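Local coordinates for structural polyprotein, VP2 (Israeli acute paralysis virus, PDB 5CDD) that probably serves as a structural building block of the viral capsid, as one of the coat proteins released from a longer polyprotein, at residues Ser48-Ser53 / Phe154-Leu159. Residues are numbered along the deposited sequence; the frame is centred on the assembly and turned at random.
Sequences SWTLPS and FVQLYL
Trp49 and Leu157 face each other as a hydrogen-bonded pair where the antiparallel strands 47-51 and 155-161 join, a worked example of how a capsid sheet keeps one face apolar and the other mixed, with polar groups pairing beside an aromatic ring, that of Tyr158. Leu157 N gives Trp49 O a nearly straight bond of 2.8 Å (175° at the hydrogen), in the carbonyl plane, and the return bond runs from Trp49 N to Leu157 O. On the face that carries both side chains, the Trp49 indole meets Leu157 obliquely, Trp49 CE3 lying 3.7 Å from Leu157 CG. Leu51 and Val155 share that side, and Leu159 CB lies near Trp49 CZ3; Ile136 and Met134 of strand 131-146 pack against it, as do Ile15 and Ile18 of strand 13-18.

On the other side, Gln156 lies alongside Thr50. From CB its chain leaves beside the backbone N and bends at CG (chi2 -55°), bringing Gln156 CD alongside Thr50, 3.9 Å from Thr50 CA. There the amide divides: Gln156 OE1 settles 3.4 Å from Thr50 CB, while Gln156 NE2 donates to Thr50 OG1 at 3.2 Å, with the hydroxyl oxygen lying nearly in the plane of the Gln156 amide. OG1 also has a weak hydrogen bond with Asp153.

At the strand ends, Phe154 and Val155 both oppose Leu51 in a classic beta bulge. The cis-proline Pro52 then sets its CD over one face of the Phe154 ring, a CH-pi contact 3.9 Å from the centroid. The two-sided pattern, fitting the jelly-roll fold of picornavirus-like capsid proteins, implies that backbone bonds fix the register, greasy side chains join this sheet to its partner, and the amide-hydroxyl bond ties the two strands together on the Thr50-Gln156 face.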
loop_
_atom_site.group_PDB
_atom_site.type_symbol
_atom_site.label_atom_id
_atom_site.label_comp_id
_atom_site.label_asym_id
_atom_site.label_seq_id
_atom_site.Cartn_x
_atom_site.Cartn_y
_atom_site.Cartn_z
ATOM N N SER C 48 27.117 24.025 58.249
ATOM C CA SER C 48 26.509 24.150 56.929
ATOM C C SER C 48 27.192 25.254 56.140
ATOM O O SER C 48 27.736 26.197 56.714
ATOM C CB SER C 48 25.016 24.455 57.047
ATOM O OG SER C 48 24.800 25.705 57.673
ATOM N N TRP C 49 27.153 25.134 54.819
ATOM C CA TRP C 49 27.779 26.114 53.943
ATOM C C TRP C 49 26.871 26.463 52.774
ATOM O O TRP C 49 26.307 25.578 52.129
ATOM C CB TRP C 49 29.097 25.555 53.406
ATOM C CG TRP C 49 30.078 25.204 54.475
ATOM C CD1 TRP C 49 30.968 26.044 55.082
ATOM C CD2 TRP C 49 30.257 23.921 55.086
ATOM N NE1 TRP C 49 31.691 25.364 56.033
ATOM C CE2 TRP C 49 31.276 24.059 56.056
ATOM C CE3 TRP C 49 29.655 22.668 54.909
ATOM C CZ2 TRP C 49 31.707 22.988 56.848
ATOM C CZ3 TRP C 49 30.084 21.603 55.698
ATOM C CH2 TRP C 49 31.102 21.773 56.654
ATOM N N THR C 50 26.724 27.759 52.512
ATOM C CA THR C 50 25.908 28.212 51.398
ATOM C C THR C 50 26.848 28.435 50.224
ATOM O O THR C 50 27.661 29.357 50.214
ATOM C CB THR C 50 25.155 29.519 51.718
ATOM O OG1 THR C 50 24.447 29.968 50.551
ATOM C CG2 THR C 50 26.121 30.591 52.193
ATOM N N LEU C 51 26.740 27.558 49.234
ATOM C CA LEU C 51 27.585 27.632 48.051
ATOM C C LEU C 51 26.885 28.303 46.877
ATOM O O LEU C 51 25.656 28.320 46.803
ATOM C CB LEU C 51 28.033 26.228 47.668
ATOM C CG LEU C 51 28.811 25.522 48.772
ATOM C CD1 LEU C 51 28.926 24.044 48.478
ATOM C CD2 LEU C 51 30.188 26.147 48.890
ATOM N N PRO C 52 27.661 28.837 45.921
ATOM C CA PRO C 52 29.126 28.833 45.894
ATOM C C PRO C 52 29.805 30.031 46.559
ATOM O O PRO C 52 31.031 30.105 46.583
ATOM C CB PRO C 52 29.422 28.777 44.407
ATOM C CG PRO C 52 28.379 29.720 43.860
ATOM C CD PRO C 52 27.121 29.272 44.619
ATOM N N SER C 53 29.020 30.960 47.095
ATOM C CA SER C 53 29.590 32.140 47.729
ATOM C C SER C 53 30.605 31.827 48.821
ATOM O O SER C 53 31.589 32.544 48.976
ATOM C CB SER C 53 28.486 33.028 48.310
ATOM O OG SER C 53 27.824 32.388 49.390
ATOM N N PHE C 154 22.964 28.632 44.865
ATOM C CA PHE C 154 22.073 27.570 44.420
ATOM C C PHE C 154 22.161 26.217 45.126
ATOM O O PHE C 154 21.409 25.302 44.794
ATOM C CB PHE C 154 22.269 27.367 42.921
ATOM C CG PHE C 154 23.705 27.225 42.519
ATOM C CD1 PHE C 154 24.400 26.044 42.761
ATOM C CD2 PHE C 154 24.373 28.284 41.919
ATOM C CE1 PHE C 154 25.744 25.920 42.406
ATOM C CE2 PHE C 154 25.714 28.172 41.561
ATOM C CZ PHE C 154 26.402 26.988 41.805
ATOM N N VAL C 155 23.060 26.072 46.091
ATOM C CA VAL C 155 23.170 24.792 46.781
ATOM C C VAL C 155 23.657 24.942 48.217
ATOM O O VAL C 155 24.521 25.769 48.509
ATOM C CB VAL C 155 24.112 23.833 46.010
ATOM C CG1 VAL C 155 25.499 24.438 45.899
ATOM C CG2 VAL C 155 24.167 22.484 46.703
ATOM N N GLN C 156 23.084 24.140 49.109
ATOM C CA GLN C 156 23.452 24.163 50.521
ATOM C C GLN C 156 24.160 22.868 50.893
ATOM O O GLN C 156 23.695 21.780 50.556
ATOM C CB GLN C 156 22.206 24.322 51.394
ATOM C CG GLN C 156 21.399 25.572 51.105
ATOM C CD GLN C 156 22.232 26.828 51.210
ATOM O OE1 GLN C 156 22.852 27.089 52.240
ATOM N NE2 GLN C 156 22.252 27.616 50.141
ATOM N N LEU C 157 25.286 22.988 51.586
ATOM C CA LEU C 157 26.050 21.822 52.009
ATOM C C LEU C 157 25.863 21.611 53.508
ATOM O O LEU C 157 25.926 22.561 54.287
ATOM C CB LEU C 157 27.532 22.018 51.683
ATOM C CG LEU C 157 28.454 20.831 51.968
ATOM C CD1 LEU C 157 27.951 19.598 51.234
ATOM C CD2 LEU C 157 29.867 21.175 51.533
ATOM N N TYR C 158 25.635 20.364 53.907
ATOM C CA TYR C 158 25.417 20.038 55.313
ATOM C C TYR C 158 26.270 18.868 55.801
ATOM O O TYR C 158 26.608 17.966 55.034
ATOM C CB TYR C 158 23.941 19.699 55.543
ATOM C CG TYR C 158 22.980 20.852 55.340
ATOM C CD1 TYR C 158 22.910 21.896 56.260
ATOM C CD2 TYR C 158 22.137 20.896 54.228
ATOM C CE1 TYR C 158 22.024 22.957 56.082
ATOM C CE2 TYR C 158 21.248 21.953 54.038
ATOM C CZ TYR C 158 21.196 22.980 54.969
ATOM O OH TYR C 158 20.322 24.031 54.792
ATOM N N LEU C 159 26.611 18.897 57.088
ATOM C CA LEU C 159 27.391 17.836 57.720
ATOM C C LEU C 159 26.573 17.331 58.909
ATOM O O LEU C 159 26.486 17.995 59.943
ATOM C CB LEU C 159 28.743 18.366 58.200
ATOM C CG LEU C 159 29.659 17.338 58.873
ATOM C CD1 LEU C 159 29.953 16.193 57.917
ATOM C CD2 LEU C 159 30.948 18.013 59.305
#